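Long-range contacts in succinylglutamate desuccinylase (Chromobacterium violaceum, PDB 1YW4), which probably hydrolyses N-succinyl-L-glutamate to succinate and L-glutamate, the last step of arginine breakdown by the AST pathway, using one zinc ion per subunit: residues V49-G54 with C82-M87; Y100-M105 with P117-S122; R107-A112 with E127-A132; K143-L148 with A208-L213. All coordinates share one frame; numbering follows the deposited sequence.

Contact 1 (V49-G54 with C82-M87); sequences VLLSCG and CRLLVM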
# COMPACT_ATOMS: atom_id res chain seq x y z
N VAL A 49 15.39 -23.53 15.88
CA VAL A 49 16.03 -22.50 15.08
C VAL A 49 16.84 -23.05 13.93
O VAL A 49 17.67 -23.94 14.11
CB VAL A 49 16.92 -21.61 15.97
CG1 VAL A 49 17.68 -20.59 15.13
CG2 VAL A 49 16.04 -20.88 17.00
N LEU A 50 16.58 -22.54 12.72
CA LEU A 50 17.32 -22.95 11.53
C LEU A 50 18.13 -21.75 11.06
O LEU A 50 17.57 -20.70 10.74
CB LEU A 50 16.36 -23.37 10.41
CG LEU A 50 17.00 -23.62 9.04
CD1 LEU A 50 18.09 -24.66 9.18
CD2 LEU A 50 15.95 -24.07 8.03
N LEU A 51 19.45 -21.89 11.04
CA LEU A 51 20.31 -20.82 10.56
C LEU A 51 21.03 -21.34 9.32
O LEU A 51 21.77 -22.33 9.38
CB LEU A 51 21.36 -20.42 11.60
CG LEU A 51 20.90 -19.98 13.00
CD1 LEU A 51 22.13 -19.60 13.83
CD2 LEU A 51 19.95 -18.79 12.90
N SER A 52 20.79 -20.70 8.19
CA SER A 52 21.46 -21.12 6.98
C SER A 52 22.34 -19.96 6.52
O SER A 52 21.96 -18.80 6.64
CB SER A 52 20.44 -21.52 5.91
OG SER A 52 19.53 -20.47 5.63
N CYS A 53 23.53 -20.29 6.04
CA CYS A 53 24.47 -19.28 5.57
C CYS A 53 25.24 -19.86 4.41
O CYS A 53 25.23 -21.07 4.21
CB CYS A 53 25.43 -18.87 6.69
SG CYS A 53 26.38 -20.22 7.41
N GLY A 54 25.90 -19.01 3.63
CA GLY A 54 26.65 -19.54 2.51
C GLY A 54 25.77 -20.08 1.39
O GLY A 54 26.21 -20.93 0.63
N CYS A 82 17.85 -24.42 22.60
CA CYS A 82 16.90 -24.54 21.50
C CYS A 82 17.34 -25.67 20.60
O CYS A 82 18.48 -26.13 20.67
CB CYS A 82 16.88 -23.27 20.63
SG CYS A 82 16.73 -21.69 21.45
N ARG A 83 16.43 -26.13 19.75
CA ARG A 83 16.76 -27.16 18.77
C ARG A 83 17.40 -26.31 17.68
O ARG A 83 16.74 -25.46 17.10
CB ARG A 83 15.51 -27.83 18.23
CG ARG A 83 14.78 -28.71 19.23
CD ARG A 83 13.59 -29.38 18.58
NE ARG A 83 13.97 -30.41 17.61
CZ ARG A 83 13.57 -30.42 16.34
NH1 ARG A 83 13.94 -31.40 15.54
NH2 ARG A 83 12.80 -29.44 15.86
N LEU A 84 18.68 -26.55 17.40
CA LEU A 84 19.40 -25.78 16.40
C LEU A 84 19.92 -26.59 15.21
O LEU A 84 20.61 -27.59 15.39
CB LEU A 84 20.58 -25.07 17.07
CG LEU A 84 21.64 -24.38 16.19
CD1 LEU A 84 20.98 -23.27 15.40
CD2 LEU A 84 22.77 -23.83 17.04
N LEU A 85 19.60 -26.13 14.01
CA LEU A 85 20.12 -26.77 12.81
C LEU A 85 20.90 -25.71 12.03
O LEU A 85 20.35 -24.68 11.65
CB LEU A 85 18.98 -27.30 11.94
CG LEU A 85 19.41 -27.87 10.58
CD1 LEU A 85 20.48 -28.96 10.75
CD2 LEU A 85 18.18 -28.46 9.89
N VAL A 86 22.19 -25.95 11.83
CA VAL A 86 23.03 -25.03 11.07
C VAL A 86 23.32 -25.63 9.70
O VAL A 86 23.66 -26.82 9.59
CB VAL A 86 24.39 -24.76 11.77
CG1 VAL A 86 25.28 -23.92 10.87
CG2 VAL A 86 24.17 -24.04 13.10
N MSE A 87 23.16 -24.81 8.67
CA MSE A 87 23.42 -25.25 7.31
C MSE A 87 24.40 -24.35 6.57
O MSE A 87 24.16 -23.16 6.40
CB MSE A 87 22.13 -25.27 6.50
CG MSE A 87 21.13 -26.30 6.90
SE MSE A 87 19.60 -26.21 5.74
CE MSE A 87 19.10 -28.05 5.67
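Leu50 and Leu85 lie side by side and point the same way on neighbouring parallel strands. On this face CD1 of Leu50 makes the closest side-chain approaches. It sits 3.7 Å from CG of Leu85 and 3.3 Å from the carbonyl O of Leu85. The same methyl meets the SE atom of selenomethionine Met87 at 4.1 Å. Leu50 reaches across because its CG stands opposite the backbone N (chi1 171°), which leans the branch toward the next strand. This is the tight part of the contact. Helix 120-137 packs on this face through Phe135, Phe136, Leu128 and Leu131.

The face with Val49, Leu51, Leu84 and Val86 is more loosely joined. Its closest side-chain pair is CG of Leu51 and CD1 of Leu84, 4.1 Å apart. Helices 61-75 and 230-241 pack there, so neither face is a solvent side.

Five backbone bonds join the strands, from Val49 N to Arg83 O at 2.7 Å through to Cys53 N and Met87 O at 3.0 Å. All are nearly straight. OG of Ser52 turns from Met87 to bond OD1 of Asp147 on the next strand. NE of Arg83 bonds Gly41 O, and its NH2 bonds Ser48 OG and Phe135 O. The strand axes run 10° from parallel, and helix 61-75 connects them. This is a beta-alpha-beta unit of the zinc-dependent AspA/AstE catalytic domain.

Contact 2 (Y100-M105 with P117-S122); sequences YGNYDM and PELPES
The start of helix 120-137 meets the loop that leads up to it, close to the zinc site. Leu119 is the N-cap residue, and Glu121 in the first turn supplies the main link. Its carboxylate receives three backbone N-H groups in a row. Gly101 N bonds OE1 at 2.8 Å, on the syn side. Asn102 N uses the syn lone pair of OE2 at 2.9 Å. Tyr103 N also bonds OE2, at 3.1 Å, but comes from above the carboxylate plane, 36° out of it. A water adds to the grip: it donates to OE2 of Glu121 and to OD1 of Asn102, and accepts from Glu121 N. Asn90 ND2 holds OE1 as well. So many donors fix the rotation of the carboxylate and would probably stabilise its negative charge.

Apolar contacts flank this group. Leu119 splits its methyls: CD1 touches CB of Tyr103 at 3.6 Å, and CD2 touches CB of Asn102 at 3.7 Å. Selenomethionine Met105 bends at its last torsion (chi3 -74°), which brings CE within 3.6 Å of CG of Glu121.

CB of Asp104 points away from residues 117-122, and OD1 of Asp104 bonds NE2 of the zinc ligand His56. Met105 continues inward along helix 120-137 to Arg124 and Leu128, while the ring of Tyr103 meets His116 and Leu108 in the loop before that helix.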
# COMPACT_ATOMS: atom_id res chain seq x y z
N TYR A 100 27.99 -18.76 -6.89
CA TYR A 100 27.48 -20.08 -7.28
C TYR A 100 28.32 -20.64 -8.42
O TYR A 100 29.04 -19.91 -9.08
CB TYR A 100 26.01 -19.99 -7.69
CG TYR A 100 25.69 -19.01 -8.81
CD1 TYR A 100 26.01 -19.31 -10.13
CD2 TYR A 100 25.07 -17.80 -8.53
CE1 TYR A 100 25.70 -18.41 -11.16
CE2 TYR A 100 24.75 -16.90 -9.54
CZ TYR A 100 25.07 -17.21 -10.85
OH TYR A 100 24.73 -16.33 -11.85
N GLY A 101 28.22 -21.95 -8.64
CA GLY A 101 28.98 -22.57 -9.69
C GLY A 101 28.27 -22.61 -11.03
O GLY A 101 28.81 -22.18 -12.04
N ASN A 102 27.04 -23.12 -11.03
CA ASN A 102 26.27 -23.24 -12.26
C ASN A 102 24.98 -22.43 -12.25
O ASN A 102 24.62 -21.82 -13.25
CB ASN A 102 25.93 -24.71 -12.51
CG ASN A 102 27.15 -25.57 -12.63
OD1 ASN A 102 27.17 -26.72 -12.18
ND2 ASN A 102 28.20 -25.03 -13.25
N TYR A 103 24.30 -22.43 -11.10
CA TYR A 103 23.03 -21.73 -10.95
C TYR A 103 22.86 -21.20 -9.51
O TYR A 103 23.26 -21.87 -8.55
CB TYR A 103 21.91 -22.70 -11.29
CG TYR A 103 20.62 -22.08 -11.75
CD1 TYR A 103 19.69 -21.59 -10.84
CD2 TYR A 103 20.30 -22.02 -13.11
CE1 TYR A 103 18.46 -21.07 -11.26
CE2 TYR A 103 19.08 -21.50 -13.55
CZ TYR A 103 18.17 -21.04 -12.61
OH TYR A 103 16.94 -20.57 -13.03
N ASP A 104 22.28 -20.01 -9.39
CA ASP A 104 22.02 -19.37 -8.10
C ASP A 104 21.14 -20.29 -7.26
O ASP A 104 19.96 -20.50 -7.58
CB ASP A 104 21.31 -18.03 -8.33
CG ASP A 104 21.14 -17.21 -7.05
OD1 ASP A 104 20.95 -17.81 -5.97
OD2 ASP A 104 21.18 -15.97 -7.13
N MSE A 105 21.69 -20.84 -6.18
CA MSE A 105 20.93 -21.74 -5.34
C MSE A 105 19.70 -21.08 -4.75
O MSE A 105 18.67 -21.74 -4.56
CB MSE A 105 21.80 -22.31 -4.22
CG MSE A 105 21.09 -23.37 -3.37
SE MSE A 105 22.32 -24.32 -2.22
CE MSE A 105 23.16 -25.41 -3.57
N PRO A 117 17.58 -30.71 -12.85
CA PRO A 117 18.08 -31.90 -12.16
C PRO A 117 19.52 -32.26 -12.49
O PRO A 117 20.17 -33.00 -11.75
CB PRO A 117 17.09 -32.98 -12.58
CG PRO A 117 16.76 -32.59 -13.98
CD PRO A 117 16.58 -31.09 -13.87
N GLU A 118 20.03 -31.72 -13.60
CA GLU A 118 21.39 -32.00 -14.02
C GLU A 118 22.42 -31.19 -13.23
O GLU A 118 23.63 -31.35 -13.43
CB GLU A 118 21.55 -31.70 -15.52
CG GLU A 118 21.51 -30.22 -15.88
CD GLU A 118 20.12 -29.61 -15.75
OE1 GLU A 118 20.02 -28.36 -15.76
OE2 GLU A 118 19.13 -30.36 -15.66
N LEU A 119 21.94 -30.32 -12.34
CA LEU A 119 22.85 -29.48 -11.56
C LEU A 119 23.04 -29.93 -10.12
O LEU A 119 22.08 -30.18 -9.40
CB LEU A 119 22.36 -28.02 -11.56
CG LEU A 119 22.18 -27.35 -12.92
CD1 LEU A 119 21.57 -25.97 -12.75
CD2 LEU A 119 23.52 -27.27 -13.63
N PRO A 120 24.30 -30.03 -9.68
CA PRO A 120 24.62 -30.45 -8.32
C PRO A 120 23.98 -29.49 -7.31
O PRO A 120 23.58 -29.89 -6.22
CB PRO A 120 26.14 -30.40 -8.29
CG PRO A 120 26.51 -30.72 -9.72
CD PRO A 120 25.53 -29.88 -10.49
N GLU A 121 23.87 -28.21 -7.69
CA GLU A 121 23.26 -27.23 -6.80
C GLU A 121 21.76 -27.48 -6.63
O GLU A 121 21.15 -27.07 -5.63
CB GLU A 121 23.54 -25.80 -7.29
CG GLU A 121 24.88 -25.28 -6.76
CD GLU A 121 25.55 -24.25 -7.67
OE1 GLU A 121 26.29 -23.39 -7.15
OE2 GLU A 121 25.37 -24.31 -8.91
N SER A 122 21.16 -28.18 -7.60
CA SER A 122 19.75 -28.52 -7.54
C SER A 122 19.56 -29.71 -6.61
O SER A 122 18.61 -29.76 -5.83
CB SER A 122 19.20 -28.88 -8.93
OG SER A 122 19.36 -27.80 -9.83
O HOH W 1 24.86 -26.74 -9.83
O HOH W 2 26.55 -29.59 -13.90

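Contact 3 (R107-A112 with E127-A132); sequences RLFNGA and ELETLA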
# COMPACT_ATOMS: atom_id res chain seq x y z
N ARG A 107 17.63 -19.59 -6.07
CA ARG A 107 16.65 -19.51 -7.14
C ARG A 107 16.23 -20.96 -7.40
O ARG A 107 15.45 -21.23 -8.31
CB ARG A 107 17.27 -18.92 -8.41
CG ARG A 107 17.54 -17.43 -8.35
CD ARG A 107 18.02 -16.94 -9.71
NE ARG A 107 17.07 -17.28 -10.76
CZ ARG A 107 17.35 -17.27 -12.06
NH1 ARG A 107 16.41 -17.59 -12.95
NH2 ARG A 107 18.56 -16.93 -12.47
N LEU A 108 16.76 -21.89 -6.60
CA LEU A 108 16.44 -23.31 -6.78
C LEU A 108 15.57 -23.95 -5.70
O LEU A 108 15.30 -25.16 -5.74
CB LEU A 108 17.73 -24.12 -6.93
CG LEU A 108 18.51 -23.87 -8.22
CD1 LEU A 108 19.83 -24.62 -8.16
CD2 LEU A 108 17.68 -24.32 -9.44
N PHE A 109 15.14 -23.15 -4.73
CA PHE A 109 14.27 -23.66 -3.67
C PHE A 109 12.80 -23.57 -4.11
O PHE A 109 12.50 -23.15 -5.23
CB PHE A 109 14.49 -22.89 -2.36
CG PHE A 109 15.83 -23.15 -1.72
CD1 PHE A 109 16.88 -22.25 -1.88
CD2 PHE A 109 16.04 -24.31 -0.97
CE1 PHE A 109 18.13 -22.49 -1.30
CE2 PHE A 109 17.28 -24.58 -0.39
CZ PHE A 109 18.34 -23.66 -0.55
N ASN A 110 11.90 -23.96 -3.21
CA ASN A 110 10.47 -23.97 -3.49
C ASN A 110 10.19 -24.93 -4.63
O ASN A 110 9.24 -24.76 -5.40
CB ASN A 110 9.97 -22.56 -3.84
CG ASN A 110 8.45 -22.49 -4.00
OD1 ASN A 110 7.71 -23.07 -3.22
ND2 ASN A 110 8.00 -21.77 -5.02
N GLY A 111 11.03 -25.95 -4.74
CA GLY A 111 10.87 -26.97 -5.77
C GLY A 111 11.47 -26.64 -7.13
O GLY A 111 11.47 -27.49 -8.02
N ALA A 112 11.97 -25.42 -7.29
CA ALA A 112 12.56 -24.99 -8.56
C ALA A 112 13.75 -25.83 -9.01
O ALA A 112 14.13 -25.81 -10.19
CB ALA A 112 12.95 -23.52 -8.47
N GLU A 127 18.03 -31.48 -1.09
CA GLU A 127 18.46 -32.11 0.15
C GLU A 127 18.22 -31.17 1.33
O GLU A 127 17.74 -31.58 2.39
CB GLU A 127 19.94 -32.48 0.05
CG GLU A 127 20.55 -33.02 1.33
CD GLU A 127 22.00 -33.41 1.16
OE1 GLU A 127 22.84 -32.52 0.95
OE2 GLU A 127 22.30 -34.61 1.24
N LEU A 128 18.54 -29.89 1.14
CA LEU A 128 18.37 -28.89 2.19
C LEU A 128 16.89 -28.68 2.52
O LEU A 128 16.53 -28.45 3.69
CB LEU A 128 19.02 -27.57 1.77
CG LEU A 128 20.55 -27.59 1.58
CD1 LEU A 128 21.00 -26.21 1.11
CD2 LEU A 128 21.28 -27.99 2.87
N GLU A 129 16.03 -28.73 1.50
CA GLU A 129 14.59 -28.58 1.70
C GLU A 129 14.10 -29.73 2.58
O GLU A 129 13.42 -29.53 3.59
CB GLU A 129 13.82 -28.64 0.36
CG GLU A 129 14.11 -27.51 -0.62
CD GLU A 129 13.10 -27.46 -1.76
OE1 GLU A 129 12.49 -28.50 -2.07
OE2 GLU A 129 12.93 -26.37 -2.37
N THR A 130 14.46 -30.94 2.19
CA THR A 130 14.06 -32.13 2.93
C THR A 130 14.52 -32.09 4.39
O THR A 130 13.73 -32.32 5.30
CB THR A 130 14.60 -33.39 2.24
OG1 THR A 130 14.09 -33.44 0.90
CG2 THR A 130 14.17 -34.64 2.98
N LEU A 131 15.81 -31.80 4.60
CA LEU A 131 16.35 -31.71 5.95
C LEU A 131 15.60 -30.67 6.78
O LEU A 131 15.24 -30.93 7.92
CB LEU A 131 17.84 -31.37 5.90
CG LEU A 131 18.82 -32.55 5.70
CD1 LEU A 131 18.37 -33.41 4.54
CD2 LEU A 131 20.24 -32.01 5.46
N ALA A 132 15.36 -29.49 6.21
CA ALA A 132 14.64 -28.44 6.90
C ALA A 132 13.23 -28.91 7.21
O ALA A 132 12.74 -28.69 8.32
CB ALA A 132 14.59 -27.16 6.05
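Glu129 reaches from helix 120-137 past the ring of Phe109 to a type I' turn that runs from Phe109 to Ala112. Its CB points off the helix, slanting toward the N-terminal end, and makes no close approach to the turn. CG then comes to the edge of the Phe109 ring, in its plane, 3.8 Å from CD2. Beyond CG the chain is extended (chi2 -167°), which carries CD to the backbone of the turn. The carboxylate and the ring are turned 31° from each other as the two side chains slide past in opposite directions. At the tip, OE2 accepts a hydrogen bond from Gly111 N at 3.1 Å through its syn lone pair. Asn110 N also lies 2.8 Å from OE2. OE1 stays 4.0 Å from Gly111 N, farther than OE2.

One helix residue earlier, CD1 of Leu128 touches the same ring at its outer end, 4.0 Å from CZ. Phe109 is therefore met at its edge by two consecutive helix residues.

Phe198 of helix 198-205 stacks on the Phe109 ring. Phe201 of that helix also touches Glu129. Leu128 and Leu131 rest on Met87 of strand 83-88, so helix 120-137 touches both the turn and that strand.

Contact 4 (K143-L148 with A208-L213); sequences KLHYDL and ADAFTL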
# COMPACT_ATOMS: atom_id res chain seq x y z
N LYS A 143 9.08 -22.09 15.42
CA LYS A 143 9.86 -22.52 14.26
C LYS A 143 10.45 -21.26 13.61
O LYS A 143 9.73 -20.50 12.97
CB LYS A 143 8.96 -23.28 13.28
CG LYS A 143 8.50 -24.64 13.82
CD LYS A 143 7.57 -25.35 12.86
CE LYS A 143 6.27 -24.60 12.69
NZ LYS A 143 5.56 -24.44 13.99
N LEU A 144 11.75 -21.06 13.80
CA LEU A 144 12.42 -19.87 13.29
C LEU A 144 13.56 -20.17 12.31
O LEU A 144 14.43 -21.00 12.58
CB LEU A 144 12.98 -19.07 14.46
CG LEU A 144 11.99 -18.68 15.57
CD1 LEU A 144 12.75 -18.08 16.75
CD2 LEU A 144 10.98 -17.69 15.03
N HIS A 145 13.54 -19.47 11.18
CA HIS A 145 14.55 -19.63 10.14
C HIS A 145 15.11 -18.30 9.67
O HIS A 145 14.38 -17.45 9.18
CB HIS A 145 13.94 -20.38 8.95
CG HIS A 145 14.88 -20.50 7.79
ND1 HIS A 145 16.25 -20.47 7.93
CD2 HIS A 145 14.65 -20.71 6.47
CE1 HIS A 145 16.82 -20.64 6.75
NE2 HIS A 145 15.87 -20.79 5.85
N TYR A 146 16.42 -18.12 9.82
CA TYR A 146 17.06 -16.90 9.37
C TYR A 146 18.10 -17.33 8.35
O TYR A 146 19.05 -18.06 8.67
CB TYR A 146 17.73 -16.17 10.53
CG TYR A 146 16.76 -15.86 11.65
CD1 TYR A 146 15.74 -14.92 11.48
CD2 TYR A 146 16.84 -16.54 12.86
CE1 TYR A 146 14.81 -14.68 12.50
CE2 TYR A 146 15.92 -16.32 13.88
CZ TYR A 146 14.91 -15.38 13.69
OH TYR A 146 13.99 -15.17 14.70
N ASP A 147 17.86 -16.93 7.11
CA ASP A 147 18.77 -17.23 6.03
C ASP A 147 19.62 -15.97 5.95
O ASP A 147 19.15 -14.90 5.57
CB ASP A 147 17.98 -17.49 4.74
CG ASP A 147 18.87 -17.90 3.60
OD1 ASP A 147 19.93 -18.52 3.89
OD2 ASP A 147 18.52 -17.62 2.44
N LEU A 148 20.89 -16.11 6.34
CA LEU A 148 21.85 -15.01 6.40
C LEU A 148 22.63 -14.73 5.12
O LEU A 148 23.29 -15.61 4.58
CB LEU A 148 22.83 -15.30 7.54
CG LEU A 148 22.19 -15.87 8.81
CD1 LEU A 148 23.23 -16.04 9.93
CD2 LEU A 148 21.08 -14.93 9.26
N ALA A 208 6.99 -21.94 8.81
CA ALA A 208 7.76 -21.38 9.90
C ALA A 208 7.93 -19.89 9.70
O ALA A 208 7.60 -19.35 8.64
CB ALA A 208 9.12 -22.06 9.99
N ASP A 209 8.43 -19.21 10.73
CA ASP A 209 8.67 -17.78 10.64
C ASP A 209 10.07 -17.66 10.06
O ASP A 209 11.06 -17.74 10.77
CB ASP A 209 8.58 -17.14 12.02
CG ASP A 209 7.19 -17.24 12.59
OD1 ASP A 209 6.25 -16.76 11.94
OD2 ASP A 209 7.03 -17.80 13.69
N ALA A 210 10.13 -17.49 8.74
CA ALA A 210 11.40 -17.43 8.04
C ALA A 210 11.68 -16.07 7.40
O ALA A 210 10.78 -15.40 6.91
CB ALA A 210 11.43 -18.52 6.98
N PHE A 211 12.95 -15.68 7.41
CA PHE A 211 13.34 -14.41 6.82
C PHE A 211 14.70 -14.51 6.13
O PHE A 211 15.53 -15.33 6.49
CB PHE A 211 13.44 -13.32 7.91
CG PHE A 211 12.27 -13.29 8.86
CD1 PHE A 211 12.24 -14.13 9.97
CD2 PHE A 211 11.20 -12.43 8.64
CE1 PHE A 211 11.15 -14.12 10.84
CE2 PHE A 211 10.10 -12.42 9.51
CZ PHE A 211 10.08 -13.27 10.62
N THR A 212 14.90 -13.69 5.10
CA THR A 212 16.18 -13.63 4.42
C THR A 212 16.76 -12.36 5.05
O THR A 212 16.10 -11.31 5.06
CB THR A 212 16.02 -13.39 2.89
OG1 THR A 212 15.37 -14.51 2.28
CG2 THR A 212 17.39 -13.20 2.24
N LEU A 213 17.97 -12.45 5.61
CA LEU A 213 18.60 -11.29 6.24
C LEU A 213 19.83 -10.81 5.48
O LEU A 213 20.80 -11.55 5.33
CB LEU A 213 19.03 -11.61 7.68
CG LEU A 213 17.95 -12.11 8.66
CD1 LEU A 213 18.54 -12.24 10.07
CD2 LEU A 213 16.79 -11.16 8.65
O HOH W 3 6.90 -19.96 15.02
O HOH W 4 16.16 -17.04 1.54
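OD2 of Asp147 is gripped by two groups near the C-terminal end of two parallel strands. It takes a hydrogen bond from a water at 2.6 Å, and that water also bonds OG1 of Thr212 at 2.8 Å. OG1 is also hydrogen-bonded to Ser199 OG. NE2 of His149, a zinc ligand, bonds OD2 as well. Asp147 is thus a second-shell residue and probably helps to position this zinc ligand. The strands belong to the central sheet of the zinc-dependent AspA/AstE catalytic domain. Glu214, the predicted active-site residue, directly follows Leu213.

Five backbone bonds hold the pair, and the shortest runs from Leu213 N to Asp147 O at 2.7 Å. Four of them are received almost end-on by the carbonyl. The bond from His145 N to Asp209 O differs, since its donor is tilted 34° from the carbonyl plane. The axes are 17° from parallel.

On one face Tyr146 and Phe211 lie side by side. Their rings meet rim to rim, with planes 13° apart and neither over the other. The matching first torsions send both rings the same way, with CE1 of Tyr146 3.6 Å from CD1 of Phe211. Helix 174-181 packs here, with Trp179 stacked on Tyr146 and Gln176 bonded to its OH. On the other face, CB of Ala210 approaches CB and CD2 of His145, and ND1 of that histidine bonds Leu50 O. At the far end a second water joins Lys143 N to OD2 of Asp209. Next to it, CB of Lys143 touches CB of Ala208 at 3.5 Å.

In the fold
From the N terminus, contact 1 comes first and closes the loop through helix 61-75. The chain then runs through helix 91-96 into the loop of residues 97-119. Contacts 2 and 3 fold this loop back on helix 120-137. Their segments alternate along the chain, so the two cross, and they touch through Leu108 and Met105. Contact 3 also meets contact 1 where Met87 packs on Leu128 and Leu131. Contact 4 comes last and closes the longest loop, from strand 143-151 to strand 209-215. Strands 48-53 and 143-151 are neighbours, so contacts 1 and 4 continue one four-strand run of the sheet.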